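Mitogen-activated protein kinase, putative (Map kinase-like protein) (Leishmania major, PDB 3PG1) probably binds ATP and transfers its phosphate to serine and threonine residues of protein substrates, as a member of the MAP kinase family. Local coordinates at residues Leu150-Val155 against Glu331-Arg336; Thr212-Met217 against Gln306-Thr311; Glu79-Asn84 against Phe337-Ser342; Ala293-Ala298 against Leu315-Phe320. All blocks are in the same frame, centred on the assembly; numbering follows the deposited sequence.

Contact 1. Residues Leu150-Val155 against Glu331-Arg336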
loop_
_atom_site.group_PDB
_atom_site.type_symbol
_atom_site.label_atom_id
_atom_site.label_comp_id
_atom_site.label_asym_id
_atom_site.label_seq_id
_atom_site.Cartn_x
_atom_site.Cartn_y
_atom_site.Cartn_z
ATOM N N LEU A 150 -10.461 -0.115 0.950
ATOM C CA LEU A 150 -9.935 -0.747 -0.253
ATOM C C LEU A 150 -10.688 -2.073 -0.522
ATOM O O LEU A 150 -11.241 -2.257 -1.600
ATOM C CB LEU A 150 -8.427 -1.051 -0.078
ATOM C CG LEU A 150 -7.463 0.144 0.017
ATOM C CD1 LEU A 150 -6.028 -0.369 0.285
ATOM C CD2 LEU A 150 -7.516 1.036 -1.240
ATOM N N HIS A 151 -10.813 -2.921 0.503
ATOM C CA HIS A 151 -11.445 -4.257 0.391
ATOM C C HIS A 151 -12.904 -4.173 -0.005
ATOM O O HIS A 151 -13.351 -4.998 -0.824
ATOM C CB HIS A 151 -11.274 -5.046 1.690
ATOM C CG HIS A 151 -9.842 -5.385 2.017
ATOM N ND1 HIS A 151 -9.500 -5.942 3.241
ATOM C CD2 HIS A 151 -8.711 -5.193 1.283
ATOM C CE1 HIS A 151 -8.175 -6.068 3.215
ATOM N NE2 HIS A 151 -7.659 -5.577 2.073
ATOM N N GLU A 152 -13.619 -3.133 0.486
ATOM C CA GLU A 152 -15.041 -2.942 0.132
ATOM C C GLU A 152 -15.187 -2.612 -1.368
ATOM O O GLU A 152 -16.215 -2.938 -1.964
ATOM C CB GLU A 152 -15.734 -1.898 1.046
ATOM C CG GLU A 152 -15.914 -2.383 2.488
ATOM C CD GLU A 152 -16.825 -3.587 2.605
ATOM O OE1 GLU A 152 -18.006 -3.429 2.245
ATOM O OE2 GLU A 152 -16.342 -4.711 2.859
ATOM N N ALA A 153 -14.146 -2.036 -1.987
ATOM C CA ALA A 153 -14.148 -1.767 -3.431
ATOM C C ALA A 153 -13.501 -2.930 -4.259
ATOM O O ALA A 153 -13.316 -2.767 -5.464
ATOM C CB ALA A 153 -13.405 -0.469 -3.715
ATOM N N GLY A 154 -13.204 -4.072 -3.631
ATOM C CA GLY A 154 -12.573 -5.219 -4.297
ATOM C C GLY A 154 -11.083 -5.042 -4.568
ATOM O O GLY A 154 -10.507 -5.743 -5.400
ATOM N N VAL A 155 -10.438 -4.095 -3.882
ATOM C CA VAL A 155 -9.026 -3.829 -4.109
ATOM C C VAL A 155 -8.203 -4.436 -3.003
ATOM O O VAL A 155 -8.497 -4.244 -1.818
ATOM C CB VAL A 155 -8.813 -2.290 -4.295
ATOM C CG1 VAL A 155 -7.316 -1.910 -4.381
ATOM C CG2 VAL A 155 -9.560 -1.819 -5.534
ATOM N N GLU A 331 -19.118 4.836 5.898
ATOM C CA GLU A 331 -18.939 6.226 5.402
ATOM C C GLU A 331 -17.766 6.379 4.474
ATOM O O GLU A 331 -16.694 5.855 4.765
ATOM C CB GLU A 331 -18.814 7.234 6.563
ATOM C CG GLU A 331 -20.132 7.651 7.164
ATOM C CD GLU A 331 -21.071 8.338 6.190
ATOM O OE1 GLU A 331 -22.119 7.738 5.882
ATOM O OE2 GLU A 331 -20.741 9.436 5.689
ATOM N N GLY A 332 -17.980 7.098 3.373
ATOM C CA GLY A 332 -16.942 7.377 2.378
ATOM C C GLY A 332 -16.464 6.180 1.584
ATOM O O GLY A 332 -15.338 6.163 1.066
ATOM N N LEU A 333 -17.267 5.134 1.535
ATOM C CA LEU A 333 -16.836 3.966 0.748
ATOM C C LEU A 333 -17.015 4.278 -0.719
ATOM O O LEU A 333 -17.884 5.047 -1.073
ATOM C CB LEU A 333 -17.693 2.732 1.066
ATOM C CG LEU A 333 -17.563 2.125 2.456
ATOM C CD1 LEU A 333 -18.418 0.864 2.564
ATOM C CD2 LEU A 333 -16.128 1.790 2.784
ATOM N N SER A 334 -16.244 3.620 -1.557
ATOM C CA SER A 334 -16.373 3.658 -2.998
ATOM C C SER A 334 -17.000 2.320 -3.414
ATOM O O SER A 334 -16.859 1.296 -2.719
ATOM C CB SER A 334 -14.988 3.727 -3.638
ATOM O OG SER A 334 -14.549 5.070 -3.580
ATOM N N GLU A 335 -17.641 2.338 -4.578
ATOM C CA GLU A 335 -18.234 1.162 -5.232
ATOM C C GLU A 335 -17.093 0.263 -5.720
ATOM O O GLU A 335 -15.933 0.665 -5.701
ATOM C CB GLU A 335 -19.086 1.606 -6.448
ATOM C CG GLU A 335 -20.233 2.562 -6.143
ATOM C CD GLU A 335 -20.924 3.209 -7.331
ATOM O OE1 GLU A 335 -20.277 3.388 -8.388
ATOM O OE2 GLU A 335 -22.107 3.594 -7.183
ATOM N N ARG A 336 -17.409 -0.959 -6.181
ATOM C CA ARG A 336 -16.419 -1.868 -6.713
ATOM C C ARG A 336 -15.617 -1.263 -7.854
ATOM O O ARG A 336 -16.184 -0.668 -8.771
ATOM C CB ARG A 336 -17.106 -3.203 -7.057
ATOM C CG ARG A 336 -16.240 -4.261 -7.716
ATOM C CD ARG A 336 -16.979 -5.574 -7.726
ATOM N NE ARG A 336 -17.014 -6.170 -6.382
ATOM C CZ ARG A 336 -16.053 -6.942 -5.878
ATOM N NH1 ARG A 336 -14.973 -7.229 -6.597
ATOM N NH2 ARG A 336 -16.156 -7.418 -4.649
#

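Contact 2. Residues Thr212-Met217 against Gln306-Thr311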
loop_
_atom_site.group_PDB
_atom_site.type_symbol
_atom_site.label_atom_id
_atom_site.label_comp_id
_atom_site.label_asym_id
_atom_site.label_seq_id
_atom_site.Cartn_x
_atom_site.Cartn_y
_atom_site.Cartn_z
ATOM N N THR A 212 -6.185 -13.671 -1.500
ATOM C CA THR A 212 -7.319 -12.752 -1.413
ATOM C C THR A 212 -6.960 -11.526 -0.561
ATOM O O THR A 212 -5.824 -11.378 -0.125
ATOM C CB THR A 212 -8.563 -13.503 -0.837
ATOM O OG1 THR A 212 -8.402 -13.728 0.581
ATOM C CG2 THR A 212 -8.879 -14.829 -1.585
ATOM N N LYS A 213 -7.969 -10.690 -0.251
ATOM C CA LYS A 213 -7.809 -9.496 0.600
ATOM C C LYS A 213 -7.263 -9.860 1.996
ATOM O O LYS A 213 -6.660 -9.006 2.653
ATOM C CB LYS A 213 -9.163 -8.751 0.721
ATOM C CG LYS A 213 -10.260 -9.590 1.349
ATOM C CD LYS A 213 -11.587 -8.802 1.195
ATOM C CE LYS A 213 -12.786 -9.583 1.644
ATOM N NZ LYS A 213 -14.038 -8.880 1.258
ATOM N N LEU A 214 -7.427 -11.148 2.427
ATOM C CA LEU A 214 -6.822 -11.568 3.708
ATOM C C LEU A 214 -5.314 -11.467 3.814
ATOM O O LEU A 214 -4.782 -11.342 4.931
ATOM C CB LEU A 214 -7.299 -12.961 4.109
ATOM C CG LEU A 214 -8.756 -12.809 4.587
ATOM C CD1 LEU A 214 -9.503 -14.013 4.358
ATOM C CD2 LEU A 214 -8.792 -12.227 6.021
ATOM N N VAL A 215 -4.620 -11.385 2.667
ATOM C CA VAL A 215 -3.158 -11.155 2.758
ATOM C C VAL A 215 -2.861 -9.816 3.494
ATOM O O VAL A 215 -1.842 -9.683 4.195
ATOM C CB VAL A 215 -2.414 -11.234 1.397
ATOM C CG1 VAL A 215 -2.626 -12.599 0.730
ATOM C CG2 VAL A 215 -2.753 -10.059 0.470
ATOM N N ASP A 216 -3.744 -8.811 3.295
ATOM C CA ASP A 216 -3.552 -7.502 3.926
ATOM C C ASP A 216 -3.705 -7.548 5.430
ATOM O O ASP A 216 -3.064 -6.741 6.119
ATOM C CB ASP A 216 -4.488 -6.418 3.340
ATOM C CG ASP A 216 -4.195 -6.102 1.883
ATOM O OD1 ASP A 216 -5.102 -5.581 1.199
ATOM O OD2 ASP A 216 -3.043 -6.363 1.432
ATOM N N MET A 217 -4.567 -8.455 5.932
ATOM C CA MET A 217 -4.809 -8.627 7.365
ATOM C C MET A 217 -3.546 -9.178 8.036
ATOM O O MET A 217 -3.236 -8.795 9.163
ATOM C CB MET A 217 -6.052 -9.516 7.620
ATOM C CG MET A 217 -7.372 -8.782 7.404
ATOM S SD MET A 217 -7.458 -7.170 8.232
ATOM C CE MET A 217 -7.511 -7.691 9.938
ATOM N N GLN A 306 -8.198 -18.878 5.626
ATOM C CA GLN A 306 -9.600 -19.297 5.861
ATOM C C GLN A 306 -10.021 -19.030 7.328
ATOM O O GLN A 306 -11.204 -18.918 7.558
ATOM C CB GLN A 306 -9.767 -20.810 5.615
ATOM C CG GLN A 306 -9.352 -21.177 4.194
ATOM C CD GLN A 306 -9.310 -22.633 3.914
ATOM O OE1 GLN A 306 -8.910 -23.463 4.746
ATOM N NE2 GLN A 306 -9.666 -22.978 2.690
ATOM N N ARG A 307 -9.065 -18.952 8.299
ATOM C CA ARG A 307 -9.367 -18.727 9.738
ATOM C C ARG A 307 -8.925 -17.341 10.182
ATOM O O ARG A 307 -9.012 -17.048 11.383
ATOM C CB ARG A 307 -8.551 -19.731 10.631
ATOM C CG ARG A 307 -8.904 -21.172 10.517
ATOM C CD ARG A 307 -8.038 -22.076 11.403
ATOM N NE ARG A 307 -7.487 -23.168 10.577
ATOM C CZ ARG A 307 -8.098 -24.323 10.340
ATOM N NH1 ARG A 307 -9.244 -24.614 10.940
ATOM N NH2 ARG A 307 -7.550 -25.214 9.533
ATOM N N ARG A 308 -8.355 -16.551 9.276
ATOM C CA ARG A 308 -7.816 -15.205 9.555
ATOM C C ARG A 308 -8.948 -14.170 9.698
ATOM O O ARG A 308 -9.922 -14.140 8.909
ATOM C CB ARG A 308 -6.764 -14.798 8.508
ATOM C CG ARG A 308 -5.852 -13.614 8.976
ATOM C CD ARG A 308 -4.782 -13.284 7.917
ATOM N NE ARG A 308 -3.993 -14.503 7.607
ATOM C CZ ARG A 308 -3.538 -14.844 6.398
ATOM N NH1 ARG A 308 -3.702 -14.026 5.365
ATOM N NH2 ARG A 308 -2.851 -15.971 6.231
ATOM N N ILE A 309 -8.834 -13.348 10.723
ATOM C CA ILE A 309 -9.900 -12.388 11.059
ATOM C C ILE A 309 -10.106 -11.380 9.902
ATOM O O ILE A 309 -9.139 -10.930 9.320
ATOM C CB ILE A 309 -9.644 -11.705 12.430
ATOM C CG1 ILE A 309 -10.901 -10.921 12.944
ATOM C CG2 ILE A 309 -8.395 -10.751 12.362
ATOM C CD1 ILE A 309 -10.762 -10.405 14.441
ATOM N N SER A 310 -11.361 -11.092 9.539
ATOM C CA SER A 310 -11.678 -10.152 8.468
ATOM C C SER A 310 -11.495 -8.705 8.960
ATOM O O SER A 310 -11.404 -8.483 10.170
ATOM C CB SER A 310 -13.114 -10.371 7.992
ATOM O OG SER A 310 -14.010 -10.054 9.053
ATOM N N THR A 311 -11.421 -7.711 8.043
ATOM C CA THR A 311 -11.289 -6.303 8.508
ATOM C C THR A 311 -12.449 -5.889 9.367
ATOM O O THR A 311 -12.243 -5.193 10.374
ATOM C CB THR A 311 -11.219 -5.258 7.375
ATOM O OG1 THR A 311 -12.364 -5.442 6.561
ATOM C CG2 THR A 311 -9.991 -5.344 6.582
#

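Contact 3. Residues Glu79-Asn84 against Phe337-Ser342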
loop_
_atom_site.group_PDB
_atom_site.type_symbol
_atom_site.label_atom_id
_atom_site.label_comp_id
_atom_site.label_asym_id
_atom_site.label_seq_id
_atom_site.Cartn_x
_atom_site.Cartn_y
_atom_site.Cartn_z
ATOM N N GLU A 79 -2.953 2.773 -12.481
ATOM C CA GLU A 79 -2.490 3.414 -11.247
ATOM C C GLU A 79 -3.308 4.686 -10.978
ATOM O O GLU A 79 -3.668 4.979 -9.845
ATOM C CB GLU A 79 -1.002 3.791 -11.362
ATOM C CG GLU A 79 -0.048 2.609 -11.447
ATOM C CD GLU A 79 1.430 2.960 -11.433
ATOM O OE1 GLU A 79 1.767 4.155 -11.257
ATOM O OE2 GLU A 79 2.254 2.031 -11.581
ATOM N N ILE A 80 -3.598 5.433 -12.041
ATOM C CA ILE A 80 -4.360 6.677 -11.987
ATOM C C ILE A 80 -5.818 6.445 -11.664
ATOM O O ILE A 80 -6.372 7.139 -10.814
ATOM C CB ILE A 80 -4.092 7.504 -13.293
ATOM C CG1 ILE A 80 -2.952 8.486 -13.074
ATOM C CG2 ILE A 80 -5.330 8.195 -13.895
ATOM C CD1 ILE A 80 -1.600 7.846 -12.832
ATOM N N ARG A 81 -6.443 5.501 -12.358
ATOM C CA ARG A 81 -7.848 5.152 -12.132
ATOM C C ARG A 81 -8.074 4.706 -10.678
ATOM O O ARG A 81 -9.067 5.102 -10.079
ATOM C CB ARG A 81 -8.299 4.062 -13.132
ATOM C CG ARG A 81 -8.517 4.624 -14.571
ATOM C CD ARG A 81 -9.715 4.020 -15.286
ATOM N NE ARG A 81 -10.869 3.965 -14.388
ATOM C CZ ARG A 81 -11.585 2.875 -14.148
ATOM N NH1 ARG A 81 -11.338 1.749 -14.811
ATOM N NH2 ARG A 81 -12.577 2.910 -13.273
ATOM N N LEU A 82 -7.127 3.928 -10.106
ATOM C CA LEU A 82 -7.200 3.452 -8.721
ATOM C C LEU A 82 -7.088 4.584 -7.742
ATOM O O LEU A 82 -7.864 4.618 -6.786
ATOM C CB LEU A 82 -6.123 2.403 -8.440
ATOM C CG LEU A 82 -6.552 0.978 -8.670
ATOM C CD1 LEU A 82 -5.370 0.052 -8.673
ATOM C CD2 LEU A 82 -7.587 0.558 -7.633
ATOM N N LEU A 83 -6.168 5.554 -8.002
ATOM C CA LEU A 83 -5.991 6.736 -7.133
ATOM C C LEU A 83 -7.234 7.584 -7.108
ATOM O O LEU A 83 -7.652 8.055 -6.054
ATOM C CB LEU A 83 -4.821 7.599 -7.603
ATOM C CG LEU A 83 -3.446 7.346 -6.982
ATOM C CD1 LEU A 83 -2.416 8.302 -7.596
ATOM C CD2 LEU A 83 -3.467 7.511 -5.443
ATOM N N ASN A 84 -7.858 7.721 -8.275
ATOM C CA ASN A 84 -9.041 8.533 -8.498
ATOM C C ASN A 84 -10.354 7.882 -8.106
ATOM O O ASN A 84 -11.380 8.562 -8.049
ATOM C CB ASN A 84 -9.049 8.990 -9.960
ATOM C CG ASN A 84 -9.677 10.333 -10.183
ATOM O OD1 ASN A 84 -9.683 11.200 -9.306
ATOM N ND2 ASN A 84 -10.259 10.513 -11.357
ATOM N N PHE A 337 -14.274 -1.355 -7.751
ATOM C CA PHE A 337 -13.380 -0.875 -8.801
ATOM C C PHE A 337 -13.403 -1.893 -9.964
ATOM O O PHE A 337 -13.373 -3.109 -9.739
ATOM C CB PHE A 337 -11.937 -0.675 -8.273
ATOM C CG PHE A 337 -10.952 -0.246 -9.338
ATOM C CD1 PHE A 337 -10.939 1.066 -9.814
ATOM C CD2 PHE A 337 -10.054 -1.161 -9.890
ATOM C CE1 PHE A 337 -10.041 1.456 -10.807
ATOM C CE2 PHE A 337 -9.145 -0.763 -10.874
ATOM C CZ PHE A 337 -9.166 0.534 -11.350
ATOM N N HIS A 338 -13.522 -1.378 -11.186
ATOM C CA HIS A 338 -13.515 -2.171 -12.415
ATOM C C HIS A 338 -12.531 -1.537 -13.378
ATOM O O HIS A 338 -12.571 -0.323 -13.600
ATOM C CB HIS A 338 -14.909 -2.231 -13.082
ATOM C CG HIS A 338 -15.962 -2.929 -12.275
ATOM N ND1 HIS A 338 -17.015 -2.227 -11.696
ATOM C CD2 HIS A 338 -16.103 -4.245 -11.984
ATOM C CE1 HIS A 338 -17.749 -3.136 -11.067
ATOM N NE2 HIS A 338 -17.235 -4.364 -11.202
ATOM N N PHE A 339 -11.621 -2.334 -13.903
ATOM C CA PHE A 339 -10.700 -1.893 -14.946
ATOM C C PHE A 339 -10.838 -2.886 -16.106
ATOM O O PHE A 339 -10.692 -4.102 -15.909
ATOM C CB PHE A 339 -9.245 -1.765 -14.458
ATOM C CG PHE A 339 -8.324 -1.106 -15.466
ATOM C CD1 PHE A 339 -8.108 0.267 -15.443
ATOM C CD2 PHE A 339 -7.693 -1.857 -16.453
ATOM C CE1 PHE A 339 -7.270 0.881 -16.386
ATOM C CE2 PHE A 339 -6.858 -1.246 -17.395
ATOM C CZ PHE A 339 -6.647 0.120 -17.353
ATOM N N ASP A 340 -11.196 -2.372 -17.297
ATOM C CA ASP A 340 -11.357 -3.216 -18.481
ATOM C C ASP A 340 -9.960 -3.417 -19.097
ATOM O O ASP A 340 -9.406 -2.496 -19.695
ATOM C CB ASP A 340 -12.360 -2.591 -19.478
ATOM C CG ASP A 340 -12.902 -3.547 -20.529
ATOM O OD1 ASP A 340 -12.107 -4.327 -21.088
ATOM O OD2 ASP A 340 -14.121 -3.489 -20.816
ATOM N N GLU A 341 -9.370 -4.602 -18.862
ATOM C CA GLU A 341 -8.024 -4.945 -19.313
ATOM C C GLU A 341 -7.926 -5.341 -20.795
ATOM O O GLU A 341 -6.817 -5.456 -21.320
ATOM C CB GLU A 341 -7.369 -5.970 -18.375
ATOM C CG GLU A 341 -6.488 -5.311 -17.327
ATOM C CD GLU A 341 -6.831 -5.658 -15.893
ATOM O OE1 GLU A 341 -6.960 -6.865 -15.587
ATOM O OE2 GLU A 341 -6.941 -4.722 -15.068
ATOM N N SER A 342 -9.087 -5.463 -21.480
ATOM C CA SER A 342 -9.169 -5.750 -22.916
ATOM C C SER A 342 -8.708 -4.536 -23.752
ATOM O O SER A 342 -8.439 -4.691 -24.948
ATOM C CB SER A 342 -10.587 -6.157 -23.305
ATOM O OG SER A 342 -11.441 -5.031 -23.433
HETATM O O HOH W 1 -14.398 1.287 -11.834
#

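Contact 4. Residues Ala293-Ala298 against Leu315-Phe320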
loop_
_atom_site.group_PDB
_atom_site.type_symbol
_atom_site.label_atom_id
_atom_site.label_comp_id
_atom_site.label_asym_id
_atom_site.label_seq_id
_atom_site.Cartn_x
_atom_site.Cartn_y
_atom_site.Cartn_z
ATOM N N ALA A 293 -5.021 -6.724 23.183
ATOM C CA ALA A 293 -4.165 -6.442 22.023
ATOM C C ALA A 293 -3.554 -7.748 21.472
ATOM O O ALA A 293 -3.528 -7.957 20.246
ATOM C CB ALA A 293 -3.063 -5.474 22.434
ATOM N N LEU A 294 -3.071 -8.642 22.379
ATOM C CA LEU A 294 -2.472 -9.913 21.955
ATOM C C LEU A 294 -3.470 -10.816 21.251
ATOM O O LEU A 294 -3.092 -11.495 20.309
ATOM C CB LEU A 294 -1.869 -10.693 23.128
ATOM C CG LEU A 294 -0.525 -10.220 23.627
ATOM C CD1 LEU A 294 -0.181 -10.940 24.934
ATOM C CD2 LEU A 294 0.558 -10.423 22.561
ATOM N N ASP A 295 -4.698 -10.876 21.785
ATOM C CA ASP A 295 -5.807 -11.649 21.259
ATOM C C ASP A 295 -6.074 -11.219 19.810
ATOM O O ASP A 295 -6.182 -12.070 18.936
ATOM C CB ASP A 295 -7.059 -11.464 22.124
ATOM C CG ASP A 295 -8.202 -12.319 21.618
ATOM O OD1 ASP A 295 -8.143 -13.559 21.807
ATOM O OD2 ASP A 295 -9.076 -11.778 20.903
ATOM N N LEU A 296 -6.117 -9.901 19.544
ATOM C CA LEU A 296 -6.320 -9.446 18.168
ATOM C C LEU A 296 -5.113 -9.780 17.265
ATOM O O LEU A 296 -5.294 -10.330 16.178
ATOM C CB LEU A 296 -6.634 -7.936 18.134
ATOM C CG LEU A 296 -6.688 -7.311 16.716
ATOM C CD1 LEU A 296 -7.801 -8.021 15.822
ATOM C CD2 LEU A 296 -6.941 -5.776 16.820
ATOM N N ILE A 297 -3.888 -9.502 17.719
ATOM C CA ILE A 297 -2.685 -9.833 16.924
ATOM C C ILE A 297 -2.699 -11.303 16.537
ATOM O O ILE A 297 -2.433 -11.625 15.386
ATOM C CB ILE A 297 -1.376 -9.501 17.712
ATOM C CG1 ILE A 297 -1.200 -7.997 17.845
ATOM C CG2 ILE A 297 -0.125 -10.154 17.039
ATOM C CD1 ILE A 297 -0.122 -7.583 18.925
ATOM N N ALA A 298 -2.983 -12.195 17.495
ATOM C CA ALA A 298 -2.985 -13.669 17.217
ATOM C C ALA A 298 -4.049 -14.012 16.144
ATOM O O ALA A 298 -3.826 -14.867 15.299
ATOM C CB ALA A 298 -3.293 -14.432 18.511
ATOM N N LEU A 315 -12.017 -4.660 13.205
ATOM C CA LEU A 315 -12.546 -3.327 13.595
ATOM C C LEU A 315 -13.558 -3.424 14.745
ATOM O O LEU A 315 -13.542 -2.565 15.635
ATOM C CB LEU A 315 -13.131 -2.575 12.403
ATOM C CG LEU A 315 -12.026 -2.023 11.413
ATOM C CD1 LEU A 315 -12.611 -1.734 10.048
ATOM C CD2 LEU A 315 -11.346 -0.753 11.979
ATOM N N ARG A 316 -14.350 -4.529 14.795
ATOM C CA ARG A 316 -15.345 -4.770 15.852
ATOM C C ARG A 316 -14.780 -5.444 17.093
ATOM O O ARG A 316 -15.502 -5.658 18.070
ATOM C CB ARG A 316 -16.526 -5.579 15.310
ATOM C CG ARG A 316 -17.399 -4.753 14.345
ATOM C CD ARG A 316 -18.575 -5.576 13.907
ATOM N NE ARG A 316 -19.534 -4.804 13.117
ATOM C CZ ARG A 316 -20.519 -4.067 13.626
ATOM N NH1 ARG A 316 -20.657 -3.948 14.946
ATOM N NH2 ARG A 316 -21.367 -3.447 12.832
ATOM N N HIS A 317 -13.490 -5.762 17.070
ATOM C CA HIS A 317 -12.829 -6.435 18.154
ATOM C C HIS A 317 -12.788 -5.496 19.371
ATOM O O HIS A 317 -12.614 -4.294 19.185
ATOM C CB HIS A 317 -11.397 -6.877 17.714
ATOM C CG HIS A 317 -10.680 -7.755 18.709
ATOM N ND1 HIS A 317 -10.126 -7.233 19.879
ATOM C CD2 HIS A 317 -10.461 -9.091 18.686
ATOM C CE1 HIS A 317 -9.561 -8.255 20.500
ATOM N NE2 HIS A 317 -9.721 -9.389 19.813
ATOM N N PRO A 318 -12.964 -6.030 20.605
ATOM C CA PRO A 318 -12.917 -5.161 21.805
ATOM C C PRO A 318 -11.657 -4.296 21.946
ATOM O O PRO A 318 -11.729 -3.260 22.587
ATOM C CB PRO A 318 -13.038 -6.138 22.992
ATOM C CG PRO A 318 -13.523 -7.416 22.411
ATOM C CD PRO A 318 -13.237 -7.447 20.941
ATOM N N TYR A 319 -10.553 -4.648 21.269
ATOM C CA TYR A 319 -9.334 -3.831 21.235
ATOM C C TYR A 319 -9.625 -2.376 20.805
ATOM O O TYR A 319 -9.000 -1.447 21.312
ATOM C CB TYR A 319 -8.287 -4.467 20.302
ATOM C CG TYR A 319 -7.019 -3.642 20.159
ATOM C CD1 TYR A 319 -6.135 -3.487 21.236
ATOM C CD2 TYR A 319 -6.749 -2.938 18.985
ATOM C CE1 TYR A 319 -5.010 -2.675 21.135
ATOM C CE2 TYR A 319 -5.585 -2.179 18.848
ATOM C CZ TYR A 319 -4.725 -2.042 19.933
ATOM O OH TYR A 319 -3.568 -1.321 19.804
ATOM N N PHE A 320 -10.570 -2.193 19.864
ATOM C CA PHE A 320 -10.947 -0.853 19.366
ATOM C C PHE A 320 -12.183 -0.309 20.010
ATOM O O PHE A 320 -12.667 0.720 19.555
ATOM C CB PHE A 320 -11.192 -0.902 17.835
ATOM C CG PHE A 320 -9.936 -1.256 17.090
ATOM C CD1 PHE A 320 -9.836 -2.462 16.403
ATOM C CD2 PHE A 320 -8.829 -0.407 17.118
ATOM C CE1 PHE A 320 -8.674 -2.791 15.708
ATOM C CE2 PHE A 320 -7.675 -0.716 16.401
ATOM C CZ PHE A 320 -7.594 -1.916 15.706
#

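Contact 1. Residues Leu150-Val155 against Glu331-Arg336
Ala153 O lies 3.5 Å from Arg336 CA, in a weak C-H...O contact with the tail that crosses it, and also accepts a backbone N-H bond from Phe337. In the protein kinase fold this is where the helix before the catalytic loop ends, met by the C-terminal extension of MAP kinases. A Schellman motif closes the helix: Val155 N bonds to Leu150 O and Gly154 N to His151 O, with Gly154 at positive phi as the C-prime residue. The turn leaves Ala153 CB against Glu335 O, at 3.4 Å. Glu335 O in turn accepts from the ring NE2 of His85, and Ser334 OG bonds to His85 O. Further back along the tail, both methyls of Leu333 lie on the aliphatic part of Glu152, whose CB is 4.1 Å from Leu333 CD2. Arg336 runs out extended and then bends (chi3 -74°), bringing its guanidinium round so that Gly154 CA sits over one face, 3.9 Å from Arg336 NH1.

Contact 2. Residues Thr212-Met217 against Gln306-Thr311
Arg308 and Leu214 pass each other so that each reaches the other's backbone. The guanidinium of Arg308 meets Leu214 O edge-on, nearly in its own plane, and NH1 bonds to that oxygen at 2.9 Å with an N-H...O angle of 155°. At the carbonyl the bond is less regular, since NH1 stands well above the C=O plane and makes an angle of only 101° at Leu214 O. In return Leu214 CD2 rests against the peptide oxygens of the opposite loop, 3.6 Å from both Arg308 O and Ile309 O. The bend of Arg308 at chi3 (-56°) carries its head to Leu214 O. There NH1 also forms a salt bridge with Glu203, the glutamate of the Ala-Pro-Glu motif; this Glu-Arg pair is a hallmark of the protein kinase C-lobe and ties the end of the activation segment to the loop after helix 291-300. Arg308 NE bonds to Glu302 O. One turn along the helix, Met217 CB lies 4.0 Å from Arg308 CD. Met217 is modelled in two conformers, so the touch of its SD on Thr311 CG2, made by one of them, is less certain.

Contact 3. Residues Glu79-Asn84 against Phe337-Ser342
Arg81 reaches from helix 70-85 to the backbone of His338 and lays its guanidinium beside two phenylalanines. Bends in its chain at chi2 (-141°) and chi3 (45°) turn the group toward His338 O. Arg81 NH1 gives His338 O a bond of 2.7 Å in the carbonyl plane, and NH2 adds a weak one of 3.2 Å. A water accepts from both Arg81 NH2 (2.8 Å) and His338 N (2.9 Å), linking the segments again. Phe337 CE1 stands over one guanidinium face, the two planes 30° apart; Phe339 CD1 approaches obliquely, 3.6 Å from Arg81 NH1. Behind this shell Leu82 CD2 lies over the centre of the Phe337 ring in a CH-pi contact, 3.7 Å from the centroid, while His85 meets the ring edge-to-face. The MAP kinase C-terminal extension thus covers helix C, and its helix 346-360 supplies Glu356 for a salt bridge to Arg81 NE. With a carbonyl and a water at its edge and a carboxylate bound to NE, the arginine charge is probably well compensated.

Contact 4. Residues Ala293-Ala298 against Leu315-Phe320
Helix 291-300 and the short 3-10 turn 318-320 come together where Ala293 and Tyr319 have their CA atoms 5.8 Å apart. From the turn side His317 projects at the helix, CG opposite the backbone N (chi1 -172°), and its ring is held on its edges and over both faces. NE2 donates to the anti lone pair of Asp295 OD2 at 2.7 Å and 163°, close to the ring plane. ND1 accepts from Tyr319 N at 3.0 Å, so the proton sits on NE2 and the ring is probably neutral. Leu296 CB lies over the ring centre in a CH-pi contact, 3.8 Å from the centroid, and Pro318 CD covers the opposite face. This His-Pro-Tyr-Phe sequence matches the His-Pro-x-Phe signature found near the end of many protein kinase domains. Its two aromatic residues continue the packing: Leu296 CD2 touches Tyr319 CD2 and Phe320 CE1, each at 3.6 Å and each side chain crossing the leucine at about a right angle. Ala293 CB meets Tyr319 CE1, also at 3.6 Å. Asp295 OD2 has a second partner in Lys299, which forms a salt bridge one turn on. Around this buried group in the C-lobe, Met224 of helix 214-229 packs on both Ala293 and Tyr319, while helix 133-152 brings Ile136 and Gln137 to Tyr319 and Tyr141 and Leu144 to Phe320.

The four contacts illustrate how chemistry follows place in a kinase fold. Contacts 1 and 3 are surface contacts made by successive parts of one C-terminal tail, first on the C-lobe and then on helix 70-85; they join where Val155 CG2 packs on Leu82 CD2. Contact 1 has no hydrogen bond between its segments and relies on van der Waals and C-H...O touches, whereas an arginine and aromatic rings carry contact 3. Contact 4 is buried and contact 2 partly so. Both lie inside the C-lobe, where Ile309 CD1 meets Leu296 CD1, and each centres on an arginine or histidine among apolar groups. His151 bridges contacts 1 and 2 through Asp216. Contacts 3 and 4 stand farthest apart.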